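Local structure of tubulin-like protein CetZ2 (Haloferax volcanii, 4B45) at residues S245-A250 against R287-E292; D33-N38 against M83-G88; V114-L119 against V125-L130; R148-V153 against S327-A332. The protein is a GTP-binding archaeal relative of tubulin and FtsZ, with GTPase activity, that takes part in the control of cell shape. All blocks are in the same frame, centred on the assembly; numbering follows the deposited sequence.

Overall arrangement
Contacts 2 and 3 lie in the GTPase domain. Both are buried, wholly aliphatic side-chain packing on its central sheet, and they meet each other where Leu86 and Met83 touch Leu119. Contact 4 is partly buried; it joins helix 140-156 of the GTPase domain to helix 323-340 of the C-terminal domain, and it touches contact 3 where Val153 meets Val129. Contact 1 lies on the other side of the chain's centre from contacts 2 and 3, with its centre about 38 Å from that of contact 2. The partly buried contacts 1 and 4 mix aromatic and apolar groups with the aliphatic stems of Arg248 and Lys151, whereas the buried pair uses only valine, alanine and leucine.

Contact 1. Residues S245-A250 against R287-E292; sequences STTRRA and RWVEDE
Trp288 and Arg248 form the aromatic half of this contact. The indole takes the aliphatic stem of the arginine over one face: Arg248 CG sits 3.8 Å from the centroid of the six-membered ring of Trp288, only 10° off the ring normal, a clear CH-pi contact. The benzo rim also reaches the opposing backbone, with Trp288 CH2 3.8 Å from Arg248 CA. On the opposite face lies Glu292 CB, one helical turn further along, so the indole is clasped between two methylenes. Its placement follows from CG standing anti to the backbone N (chi1 -178°), which throws the ring across to the facing helix. Replacing the indole with an alanine removes the surface under Arg248 CG, which would probably leave the arginine stem without its aromatic platform and open a gap between the helices.

The charged end adds little. The guanidinium stands almost perpendicular to the indole, and Arg248 CZ is 5.7 Å from the centroid of the five-membered ring of Trp288, at most a weak cation-pi attraction.

These residues belong to helices 240-252 and 279-293 of the C-terminal domain, which run roughly alongside each other at 29° with segment axes 10.4 Å apart, and which both pack on strand 263-272.

Purely aliphatic packing occurs on the sheet-facing side. Thr247 CG2 meets Val289 CG2 at 3.5 Å, a close methyl contact between side chains that cross at about a right angle. Threonine suits this buried place because its methyl faces the valine while OG1 hydrogen-bonds to Val243 O and Ser312 OG.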
loop_
_atom_site.group_PDB
_atom_site.type_symbol
_atom_site.label_atom_id
_atom_site.label_comp_id
_atom_site.label_asym_id
_atom_site.label_seq_id
_atom_site.Cartn_x
_atom_site.Cartn_y
_atom_site.Cartn_z
ATOM N N SER A 245 12.656 -15.613 12.102
ATOM C CA SER A 245 12.851 -15.849 10.691
ATOM C C SER A 245 11.758 -15.161 9.872
ATOM O O SER A 245 12.068 -14.558 8.846
ATOM C CB SER A 245 12.928 -17.343 10.391
ATOM O OG SER A 245 11.645 -17.856 10.103
ATOM N N THR A 246 10.498 -15.235 10.310
ATOM C CA THR A 246 9.452 -14.449 9.631
ATOM C C THR A 246 9.797 -12.961 9.601
ATOM O O THR A 246 9.572 -12.281 8.596
ATOM C CB THR A 246 8.030 -14.627 10.237
ATOM O OG1 THR A 246 7.991 -14.127 11.589
ATOM C CG2 THR A 246 7.609 -16.094 10.189
ATOM N N THR A 247 10.346 -12.457 10.704
ATOM C CA THR A 247 10.713 -11.042 10.789
ATOM C C THR A 247 11.834 -10.727 9.812
ATOM O O THR A 247 11.741 -9.743 9.079
ATOM C CB THR A 247 11.111 -10.626 12.218
ATOM O OG1 THR A 247 10.066 -10.981 13.121
ATOM C CG2 THR A 247 11.332 -9.132 12.309
ATOM N N ARG A 248 12.881 -11.559 9.790
ATOM C CA ARG A 248 13.939 -11.417 8.778
ATOM C C ARG A 248 13.406 -11.466 7.347
ATOM O O ARG A 248 13.802 -10.658 6.497
ATOM C CB ARG A 248 15.024 -12.489 8.924
ATOM C CG ARG A 248 15.862 -12.396 10.199
ATOM C CD ARG A 248 17.100 -13.303 10.094
ATOM N NE ARG A 248 17.590 -13.727 11.402
ATOM C CZ ARG A 248 17.302 -14.899 11.960
ATOM N NH1 ARG A 248 16.534 -15.774 11.318
ATOM N NH2 ARG A 248 17.791 -15.202 13.156
ATOM N N ARG A 249 12.532 -12.427 7.069
ATOM C CA ARG A 249 12.004 -12.559 5.716
ATOM C C ARG A 249 11.167 -11.350 5.336
ATOM O O ARG A 249 11.281 -10.854 4.217
ATOM C CB ARG A 249 11.194 -13.846 5.551
ATOM C CG ARG A 249 12.054 -15.103 5.483
ATOM C CD ARG A 249 11.348 -16.191 4.713
ATOM N NE ARG A 249 9.936 -16.284 5.068
ATOM C CZ ARG A 249 9.453 -17.078 6.020
ATOM N NH1 ARG A 249 10.273 -17.851 6.723
ATOM N NH2 ARG A 249 8.149 -17.098 6.269
ATOM N N ALA A 250 10.346 -10.874 6.275
ATOM C CA ALA A 250 9.474 -9.728 6.037
ATOM C C ALA A 250 10.290 -8.506 5.630
ATOM O O ALA A 250 9.915 -7.770 4.718
ATOM C CB ALA A 250 8.623 -9.425 7.274
ATOM N N ARG A 287 14.759 -6.187 18.111
ATOM C CA ARG A 287 16.132 -5.725 18.259
ATOM C C ARG A 287 16.890 -5.959 16.957
ATOM O O ARG A 287 17.653 -5.099 16.503
ATOM C CB ARG A 287 16.823 -6.429 19.436
ATOM C CG ARG A 287 18.316 -6.171 19.524
ATOM C CD ARG A 287 18.866 -6.634 20.870
ATOM N NE ARG A 287 20.295 -6.939 20.830
ATOM C CZ ARG A 287 20.801 -8.171 20.772
ATOM N NH1 ARG A 287 19.997 -9.228 20.749
ATOM N NH2 ARG A 287 22.116 -8.348 20.734
ATOM N N TRP A 288 16.674 -7.129 16.358
ATOM C CA TRP A 288 17.233 -7.410 15.039
ATOM C C TRP A 288 16.836 -6.375 13.965
ATOM O O TRP A 288 17.678 -5.964 13.162
ATOM C CB TRP A 288 16.858 -8.813 14.550
ATOM C CG TRP A 288 17.488 -9.085 13.217
ATOM C CD1 TRP A 288 18.741 -9.565 12.988
ATOM C CD2 TRP A 288 16.913 -8.835 11.932
ATOM N NE1 TRP A 288 18.980 -9.641 11.637
ATOM C CE2 TRP A 288 17.873 -9.205 10.966
ATOM C CE3 TRP A 288 15.675 -8.346 11.502
ATOM C CZ2 TRP A 288 17.637 -9.103 9.591
ATOM C CZ3 TRP A 288 15.438 -8.243 10.136
ATOM C CH2 TRP A 288 16.416 -8.621 9.198
ATOM N N VAL A 289 15.563 -5.983 13.937
ATOM C CA VAL A 289 15.102 -4.973 12.974
ATOM C C VAL A 289 15.862 -3.675 13.202
ATOM O O VAL A 289 16.297 -3.044 12.253
ATOM C CB VAL A 289 13.567 -4.725 13.049
ATOM C CG1 VAL A 289 13.161 -3.504 12.227
ATOM C CG2 VAL A 289 12.803 -5.952 12.564
ATOM N N GLU A 290 16.058 -3.306 14.470
ATOM C CA GLU A 290 16.791 -2.096 14.804
ATOM C C GLU A 290 18.244 -2.145 14.317
ATOM O O GLU A 290 18.777 -1.138 13.854
ATOM C CB GLU A 290 16.729 -1.828 16.313
ATOM C CG GLU A 290 17.548 -0.626 16.765
ATOM C CD GLU A 290 17.386 -0.328 18.243
ATOM O OE1 GLU A 290 17.980 -1.055 19.069
ATOM O OE2 GLU A 290 16.659 0.630 18.582
ATOM N N ASP A 291 18.879 -3.315 14.415
ATOM C CA ASP A 291 20.257 -3.483 13.955
ATOM C C ASP A 291 20.347 -3.490 12.439
ATOM O O ASP A 291 21.305 -2.978 11.864
ATOM C CB ASP A 291 20.877 -4.785 14.485
ATOM C CG ASP A 291 21.051 -4.791 15.998
ATOM O OD1 ASP A 291 21.073 -3.704 16.629
ATOM O OD2 ASP A 291 21.178 -5.902 16.557
ATOM N N GLU A 292 19.362 -4.101 11.794
ATOM C CA GLU A 292 19.358 -4.217 10.339
ATOM C C GLU A 292 19.029 -2.903 9.629
ATOM O O GLU A 292 19.638 -2.585 8.617
ATOM C CB GLU A 292 18.385 -5.316 9.893
ATOM C CG GLU A 292 18.164 -5.403 8.392
ATOM C CD GLU A 292 19.440 -5.612 7.605
ATOM O OE1 GLU A 292 20.380 -6.260 8.121
ATOM O OE2 GLU A 292 19.501 -5.120 6.459
#

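Contact 2. Residues D33-N38 against M83-G88; sequences DAVAVN and MSALDG
Val35 turns its two methyls to two different partners on residues 83-88. Its CB points at the opposing segment, and CG1 stands anti to the backbone N (chi1 -174°), which sets the branches like the prongs of a fork. One prong, Val35 CG1, meets the single methyl of Ala85, its CB, at 4.3 Å; the other, Val35 CG2, lies 4.5 Å from CD2 of Leu86. Ala85 also directs its CB toward the strand, so the meeting is methyl against methyl. Leu86 behaves differently: its CB does not aim at the strand, and only the end of the side chain comes nearer, through CD2. These distances describe a light van der Waals contact, with 110 Å² buried in all. A beta-branched valine suits the strand, and a small alanine lets the backbone of residues 83-88 approach the strand.

Asp33 also directs its CB toward residues 83-88, but its carboxylate is occupied locally. OD1 accepts a bond from the next amide, Ala34 N, at 2.6 Å through its anti lone pair, a bent bond with an angle of 130° at the hydrogen, while OD2 forms a salt bridge with Arg89. The side chain of Val35 touches Arg89 too.

Strand 31-38 lies between strands 3-8 and 50-53 in the parallel part of the GTPase-domain sheet, and the side chain of Val35 is about 9 Å from that of Gly13, a GTP-binding residue. Leu86 continues the packing onto Val4 and Ile6 of strand 3-8 and onto Leu119 of helix 107-120, while Met83, on helix 68-85, touches Leu119 as well.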
loop_
_atom_site.group_PDB
_atom_site.type_symbol
_atom_site.label_atom_id
_atom_site.label_comp_id
_atom_site.label_asym_id
_atom_site.label_seq_id
_atom_site.Cartn_x
_atom_site.Cartn_y
_atom_site.Cartn_z
ATOM N N ASP A 33 -14.793 3.698 3.851
ATOM C CA ASP A 33 -15.407 3.897 2.549
ATOM C C ASP A 33 -14.350 3.732 1.483
ATOM O O ASP A 33 -13.157 3.734 1.783
ATOM C CB ASP A 33 -16.033 5.286 2.452
ATOM C CG ASP A 33 -17.179 5.333 1.471
ATOM O OD1 ASP A 33 -17.017 4.853 0.328
ATOM O OD2 ASP A 33 -18.251 5.838 1.848
ATOM N N ALA A 34 -14.797 3.577 0.244
ATOM C CA ALA A 34 -13.905 3.416 -0.903
ATOM C C ALA A 34 -14.579 4.020 -2.124
ATOM O O ALA A 34 -15.761 3.785 -2.359
ATOM C CB ALA A 34 -13.611 1.944 -1.151
ATOM N N VAL A 35 -13.836 4.826 -2.873
ATOM C CA VAL A 35 -14.356 5.468 -4.070
ATOM C C VAL A 35 -13.331 5.316 -5.182
ATOM O O VAL A 35 -12.137 5.466 -4.943
ATOM C CB VAL A 35 -14.570 6.973 -3.841
ATOM C CG1 VAL A 35 -15.248 7.611 -5.049
ATOM C CG2 VAL A 35 -15.397 7.203 -2.615
ATOM N N ALA A 36 -13.783 5.034 -6.396
ATOM C CA ALA A 36 -12.859 4.999 -7.524
ATOM C C ALA A 36 -13.145 6.135 -8.490
ATOM O O ALA A 36 -14.292 6.389 -8.842
ATOM C CB ALA A 36 -12.903 3.648 -8.232
ATOM N N VAL A 37 -12.085 6.837 -8.876
ATOM C CA VAL A 37 -12.168 7.921 -9.827
ATOM C C VAL A 37 -11.423 7.506 -11.095
ATOM O O VAL A 37 -10.335 6.945 -11.019
ATOM C CB VAL A 37 -11.512 9.200 -9.269
ATOM C CG1 VAL A 37 -11.755 10.382 -10.211
ATOM C CG2 VAL A 37 -12.028 9.503 -7.862
ATOM N N ASN A 38 -12.003 7.785 -12.254
ATOM C CA ASN A 38 -11.378 7.423 -13.527
ATOM C C ASN A 38 -11.931 8.263 -14.658
ATOM O O ASN A 38 -12.885 9.014 -14.466
ATOM C CB ASN A 38 -11.621 5.953 -13.842
ATOM C CG ASN A 38 -10.517 5.349 -14.677
ATOM O OD1 ASN A 38 -9.829 6.043 -15.425
ATOM N ND2 ASN A 38 -10.328 4.045 -14.534
ATOM N N MET A 83 -13.832 15.637 -4.716
ATOM C CA MET A 83 -13.913 16.005 -3.295
ATOM C C MET A 83 -15.327 15.853 -2.727
ATOM O O MET A 83 -15.501 15.583 -1.534
ATOM C CB MET A 83 -13.458 17.456 -3.064
ATOM C CG MET A 83 -12.063 17.811 -3.558
ATOM S SD MET A 83 -10.700 17.103 -2.628
ATOM C CE MET A 83 -10.810 18.044 -1.105
ATOM N N SER A 84 -16.334 16.048 -3.576
ATOM C CA SER A 84 -17.728 16.004 -3.130
ATOM C C SER A 84 -18.247 14.586 -2.971
ATOM O O SER A 84 -19.207 14.348 -2.238
ATOM C CB SER A 84 -18.626 16.787 -4.079
ATOM O OG SER A 84 -18.303 18.163 -4.004
ATOM N N ALA A 85 -17.618 13.644 -3.664
ATOM C CA ALA A 85 -17.899 12.241 -3.416
ATOM C C ALA A 85 -17.414 11.898 -2.004
ATOM O O ALA A 85 -17.994 11.055 -1.326
ATOM C CB ALA A 85 -17.216 11.357 -4.458
ATOM N N LEU A 86 -16.368 12.589 -1.558
ATOM C CA LEU A 86 -15.767 12.338 -0.250
ATOM C C LEU A 86 -16.469 13.018 0.915
ATOM O O LEU A 86 -16.197 12.691 2.067
ATOM C CB LEU A 86 -14.321 12.804 -0.249
ATOM C CG LEU A 86 -13.359 12.020 -1.118
ATOM C CD1 LEU A 86 -12.029 12.725 -1.056
ATOM C CD2 LEU A 86 -13.266 10.600 -0.600
ATOM N N ASP A 87 -17.336 13.982 0.616
ATOM C CA ASP A 87 -18.042 14.732 1.650
ATOM C C ASP A 87 -18.650 13.810 2.700
ATOM O O ASP A 87 -18.254 13.837 3.865
ATOM C CB ASP A 87 -19.136 15.610 1.032
ATOM C CG ASP A 87 -18.588 16.893 0.429
ATOM O OD1 ASP A 87 -17.353 17.001 0.276
ATOM O OD2 ASP A 87 -19.396 17.791 0.102
ATOM N N GLY A 88 -19.595 12.978 2.280
ATOM C CA GLY A 88 -20.261 12.073 3.196
ATOM C C GLY A 88 -19.502 10.779 3.406
ATOM O O GLY A 88 -20.039 9.825 3.974
#

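Contact 3. Residues V114-L119 against V125-L130; sequences VLAKAL and VPVYVL
Val127 meets flat groups of the helix through its methyls: CG1 lies 4.1 Å from Ala116 O, and CG2 lies 3.9 Å from Leu119 C, so both branches rest against peptide groups. The aromatic ring of the strand takes no part in this. Tyr128 alternates to the other side of the sheet, where its ring meets that of Phe98 with the planes at about 50°.

Side chain to side chain, Val127 fits beside Leu119, its CG2 3.9 Å from Leu119 CB. With CG1 anti to the backbone N (chi1 -176°), the valine spreads both methyls over the turn of helix from Ala116 to Leu119. Two residues on, Val129 brings its CG2 to 4.1 Å from Ala116 CB. Alanine suits this spot because its small side chain lets the helix settle on the strand; Ala116 CA and Val127 CA are 6.6 Å apart.

The pair belongs to the beta-alpha-beta unit of strand 96-102, helix 107-120 and strand 127-133 in the nucleotide-binding domain. The helix returns across the sheet nearly antiparallel to the strand that follows it, at 165°, with segment axes 8.7 Å apart. Leu119 also touches Val99 of the adjacent strand 96-102 and Ile6 of strand 3-8, the next one over.

A serine in place of Val127 would probably open a gap beside Leu119 and set a hydroxyl among apolar groups. Since every touching side chain is aliphatic and buried, the cohesion here comes from shape and exclusion of water rather than from polar direction; the backbone bonds of the strand run within the sheet, as from Tyr128 to Ile97 and Val99.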
loop_
_atom_site.group_PDB
_atom_site.type_symbol
_atom_site.label_atom_id
_atom_site.label_comp_id
_atom_site.label_asym_id
_atom_site.label_seq_id
_atom_site.Cartn_x
_atom_site.Cartn_y
_atom_site.Cartn_z
ATOM N N VAL A 114 -2.213 15.382 -7.795
ATOM C CA VAL A 114 -3.166 16.474 -7.728
ATOM C C VAL A 114 -4.182 16.271 -6.598
ATOM O O VAL A 114 -4.409 17.165 -5.792
ATOM C CB VAL A 114 -3.873 16.644 -9.077
ATOM C CG1 VAL A 114 -4.910 17.746 -9.002
ATOM C CG2 VAL A 114 -2.841 16.937 -10.157
ATOM N N LEU A 115 -4.786 15.092 -6.542
ATOM C CA LEU A 115 -5.753 14.794 -5.497
ATOM C C LEU A 115 -5.085 14.716 -4.108
ATOM O O LEU A 115 -5.652 15.165 -3.091
ATOM C CB LEU A 115 -6.482 13.495 -5.836
ATOM C CG LEU A 115 -7.687 13.131 -4.983
ATOM C CD1 LEU A 115 -8.661 14.281 -5.003
ATOM C CD2 LEU A 115 -8.337 11.846 -5.495
ATOM N N ALA A 116 -3.873 14.172 -4.059
ATOM C CA ALA A 116 -3.158 14.072 -2.787
ATOM C C ALA A 116 -2.877 15.465 -2.243
ATOM O O ALA A 116 -3.108 15.738 -1.068
ATOM C CB ALA A 116 -1.864 13.289 -2.941
ATOM N N LYS A 117 -2.389 16.343 -3.112
ATOM C CA LYS A 117 -2.069 17.710 -2.720
ATOM C C LYS A 117 -3.320 18.502 -2.336
ATOM O O LYS A 117 -3.272 19.369 -1.472
ATOM C CB LYS A 117 -1.314 18.425 -3.841
ATOM C CG LYS A 117 -0.934 19.849 -3.515
ATOM C CD LYS A 117 -0.178 20.490 -4.664
ATOM C CE LYS A 117 0.280 21.896 -4.298
ATOM N NZ LYS A 117 1.159 22.484 -5.351
ATOM N N ALA A 118 -4.446 18.202 -2.974
ATOM C CA ALA A 118 -5.693 18.867 -2.611
ATOM C C ALA A 118 -6.196 18.424 -1.227
ATOM O O ALA A 118 -6.617 19.250 -0.410
ATOM C CB ALA A 118 -6.750 18.630 -3.682
ATOM N N LEU A 119 -6.143 17.123 -0.968
ATOM C CA LEU A 119 -6.622 16.557 0.290
ATOM C C LEU A 119 -5.730 16.925 1.471
ATOM O O LEU A 119 -6.212 17.214 2.564
ATOM C CB LEU A 119 -6.709 15.037 0.171
ATOM C CG LEU A 119 -7.855 14.563 -0.721
ATOM C CD1 LEU A 119 -7.639 13.145 -1.242
ATOM C CD2 LEU A 119 -9.145 14.651 0.053
ATOM N N VAL A 125 -6.018 14.668 8.962
ATOM C CA VAL A 125 -5.405 13.338 9.006
ATOM C C VAL A 125 -4.356 13.165 7.913
ATOM O O VAL A 125 -4.377 13.889 6.908
ATOM C CB VAL A 125 -6.475 12.232 8.898
ATOM C CG1 VAL A 125 -7.355 12.237 10.140
ATOM C CG2 VAL A 125 -7.317 12.430 7.648
ATOM N N PRO A 126 -3.416 12.221 8.105
ATOM C CA PRO A 126 -2.446 12.037 7.022
ATOM C C PRO A 126 -3.099 11.592 5.720
ATOM O O PRO A 126 -4.082 10.833 5.724
ATOM C CB PRO A 126 -1.508 10.939 7.558
ATOM C CG PRO A 126 -2.206 10.366 8.762
ATOM C CD PRO A 126 -3.030 11.479 9.318
ATOM N N VAL A 127 -2.551 12.086 4.617
ATOM C CA VAL A 127 -2.909 11.605 3.284
ATOM C C VAL A 127 -1.744 10.790 2.723
ATOM O O VAL A 127 -0.646 11.310 2.521
ATOM C CB VAL A 127 -3.284 12.767 2.349
ATOM C CG1 VAL A 127 -3.750 12.234 0.998
ATOM C CG2 VAL A 127 -4.376 13.628 2.993
ATOM N N TYR A 128 -1.981 9.499 2.525
ATOM C CA TYR A 128 -0.964 8.595 2.013
ATOM C C TYR A 128 -1.292 8.235 0.582
ATOM O O TYR A 128 -2.462 8.182 0.214
ATOM C CB TYR A 128 -0.949 7.303 2.833
ATOM C CG TYR A 128 -0.673 7.510 4.306
ATOM C CD1 TYR A 128 0.400 8.288 4.724
ATOM C CD2 TYR A 128 -1.491 6.936 5.281
ATOM C CE1 TYR A 128 0.660 8.483 6.081
ATOM C CE2 TYR A 128 -1.238 7.135 6.637
ATOM C CZ TYR A 128 -0.158 7.908 7.026
ATOM O OH TYR A 128 0.115 8.111 8.370
ATOM N N VAL A 129 -0.265 7.985 -0.223
ATOM C CA VAL A 129 -0.462 7.397 -1.534
ATOM C C VAL A 129 -0.014 5.944 -1.475
ATOM O O VAL A 129 1.104 5.639 -1.045
ATOM C CB VAL A 129 0.326 8.137 -2.642
ATOM C CG1 VAL A 129 0.326 7.329 -3.966
ATOM C CG2 VAL A 129 -0.243 9.526 -2.870
ATOM N N LEU A 130 -0.910 5.042 -1.860
ATOM C CA LEU A 130 -0.529 3.657 -2.089
ATOM C C LEU A 130 -0.221 3.564 -3.581
ATOM O O LEU A 130 -1.133 3.543 -4.427
ATOM C CB LEU A 130 -1.662 2.715 -1.668
ATOM C CG LEU A 130 -1.488 1.210 -1.862
ATOM C CD1 LEU A 130 -0.224 0.664 -1.165
ATOM C CD2 LEU A 130 -2.753 0.496 -1.358
#

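Contact 4. Residues R148-V153 against S327-A332; sequences RSLKTV and SFMERA
Leu150 reaches the opposite helix with one branch: CD2 comes 3.9 Å from CE2 of Phe328, approaching the ring obliquely. Both residues hold CG anti to the backbone N, Phe328 with chi1 162°, and so each extends between the helices, whose segment axes stay 11.5 Å apart and cross at -124°. Met329 gets there by folding. Its CB does not aim across, but three successive turns of the same sense curl the chain until SD lies 4.4 Å from Leu150 CD2 and CE lies 4.2 Å from Lys151 CG. An unbranched, flexible methionine can curl in this way to bring its sulfur and methyl to Leu150 and Lys151. Lys151 gives only its stem, with chi1 at -127°, an unfavourable near-eclipsed value; its ammonium lies near Arg333, a like charge.

Here helix 140-156 of the GTPase domain meets helix 323-340 of the C-terminal domain. Phe328 also packs on Gln143, Ala146 and Leu133, and its side chain is about 9 Å from the bound GTP analogue. With carbon and sulfur alone touching, the junction between the domains rests at this point on undirected dispersion and burial, edged by positive charge.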
loop_
_atom_site.group_PDB
_atom_site.type_symbol
_atom_site.label_atom_id
_atom_site.label_comp_id
_atom_site.label_asym_id
_atom_site.label_seq_id
_atom_site.Cartn_x
_atom_site.Cartn_y
_atom_site.Cartn_z
ATOM N N ARG A 148 8.094 10.630 -12.844
ATOM C CA ARG A 148 7.562 11.944 -12.511
ATOM C C ARG A 148 6.511 11.881 -11.404
ATOM O O ARG A 148 6.524 12.684 -10.468
ATOM C CB ARG A 148 6.945 12.575 -13.764
ATOM C CG ARG A 148 7.971 12.963 -14.801
ATOM C CD ARG A 148 7.335 13.253 -16.153
ATOM N NE ARG A 148 8.319 13.817 -17.074
ATOM C CZ ARG A 148 8.102 14.049 -18.367
ATOM N NH1 ARG A 148 6.926 13.761 -18.916
ATOM N NH2 ARG A 148 9.067 14.573 -19.108
ATOM N N SER A 149 5.587 10.935 -11.528
ATOM C CA SER A 149 4.537 10.767 -10.539
ATOM C C SER A 149 5.121 10.493 -9.146
ATOM O O SER A 149 4.730 11.125 -8.157
ATOM C CB SER A 149 3.626 9.614 -10.960
ATOM O OG SER A 149 2.455 9.589 -10.168
ATOM N N LEU A 150 6.060 9.547 -9.071
ATOM C CA LEU A 150 6.687 9.175 -7.803
ATOM C C LEU A 150 7.372 10.380 -7.183
ATOM O O LEU A 150 7.280 10.611 -5.976
ATOM C CB LEU A 150 7.711 8.050 -7.996
ATOM C CG LEU A 150 8.467 7.646 -6.724
ATOM C CD1 LEU A 150 7.492 7.247 -5.643
ATOM C CD2 LEU A 150 9.458 6.502 -6.995
ATOM N N LYS A 151 8.047 11.158 -8.019
ATOM C CA LYS A 151 8.720 12.351 -7.539
ATOM C C LYS A 151 7.701 13.322 -6.948
ATOM O O LYS A 151 7.916 13.885 -5.893
ATOM C CB LYS A 151 9.501 13.014 -8.670
ATOM C CG LYS A 151 10.954 13.277 -8.352
ATOM C CD LYS A 151 11.586 14.136 -9.440
ATOM C CE LYS A 151 12.901 14.755 -8.983
ATOM N NZ LYS A 151 13.524 15.618 -10.034
ATOM N N THR A 152 6.577 13.498 -7.626
ATOM C CA THR A 152 5.599 14.478 -7.174
ATOM C C THR A 152 4.877 14.038 -5.908
ATOM O O THR A 152 4.750 14.816 -4.961
ATOM C CB THR A 152 4.554 14.796 -8.254
ATOM O OG1 THR A 152 5.212 15.165 -9.473
ATOM C CG2 THR A 152 3.669 15.937 -7.792
ATOM N N VAL A 153 4.399 12.798 -5.882
ATOM C CA VAL A 153 3.692 12.325 -4.698
ATOM C C VAL A 153 4.589 12.265 -3.464
ATOM O O VAL A 153 4.112 12.468 -2.350
ATOM C CB VAL A 153 2.980 10.972 -4.914
ATOM C CG1 VAL A 153 1.888 11.122 -5.955
ATOM C CG2 VAL A 153 3.975 9.869 -5.298
ATOM N N SER A 327 17.503 2.023 -9.409
ATOM C CA SER A 327 17.488 1.453 -10.744
ATOM C C SER A 327 16.292 2.008 -11.519
ATOM O O SER A 327 16.426 2.426 -12.670
ATOM C CB SER A 327 17.428 -0.072 -10.677
ATOM O OG SER A 327 17.281 -0.610 -11.972
ATOM N N PHE A 328 15.134 2.035 -10.867
ATOM C CA PHE A 328 13.920 2.540 -11.494
ATOM C C PHE A 328 14.071 3.988 -11.979
ATOM O O PHE A 328 13.764 4.295 -13.128
ATOM C CB PHE A 328 12.701 2.398 -10.563
ATOM C CG PHE A 328 11.543 3.269 -10.962
ATOM C CD1 PHE A 328 10.831 3.010 -12.124
ATOM C CD2 PHE A 328 11.192 4.372 -10.199
ATOM C CE1 PHE A 328 9.782 3.831 -12.513
ATOM C CE2 PHE A 328 10.134 5.193 -10.581
ATOM C CZ PHE A 328 9.437 4.922 -11.748
ATOM N N MET A 329 14.543 4.874 -11.107
ATOM C CA MET A 329 14.745 6.272 -11.483
ATOM C C MET A 329 15.785 6.435 -12.597
ATOM O O MET A 329 15.648 7.293 -13.470
ATOM C CB MET A 329 15.134 7.118 -10.260
ATOM C CG MET A 329 14.046 7.231 -9.204
ATOM S SD MET A 329 12.472 7.883 -9.815
ATOM C CE MET A 329 12.722 9.653 -9.655
ATOM N N GLU A 330 16.819 5.605 -12.561
ATOM C CA GLU A 330 17.897 5.655 -13.543
ATOM C C GLU A 330 17.406 5.380 -14.965
ATOM O O GLU A 330 17.772 6.090 -15.905
ATOM C CB GLU A 330 19.002 4.664 -13.157
ATOM C CG GLU A 330 20.148 4.549 -14.153
ATOM C CD GLU A 330 21.182 3.504 -13.740
ATOM O OE1 GLU A 330 21.236 3.153 -12.537
ATOM O OE2 GLU A 330 21.944 3.037 -14.617
ATOM N N ARG A 331 16.572 4.359 -15.129
ATOM C CA ARG A 331 16.098 4.012 -16.463
ATOM C C ARG A 331 15.104 5.061 -16.930
ATOM O O ARG A 331 15.062 5.414 -18.103
ATOM C CB ARG A 331 15.440 2.636 -16.465
ATOM C CG ARG A 331 16.229 1.568 -15.714
ATOM C CD ARG A 331 17.252 0.864 -16.593
ATOM N NE ARG A 331 18.132 -0.014 -15.818
ATOM C CZ ARG A 331 17.764 -1.177 -15.277
ATOM N NH1 ARG A 331 16.517 -1.622 -15.413
ATOM N NH2 ARG A 331 18.648 -1.898 -14.593
ATOM N N ALA A 332 14.302 5.559 -15.999
ATOM C CA ALA A 332 13.323 6.577 -16.319
ATOM C C ALA A 332 14.005 7.831 -16.858
ATOM O O ALA A 332 13.552 8.413 -17.847
ATOM C CB ALA A 332 12.457 6.893 -15.099
#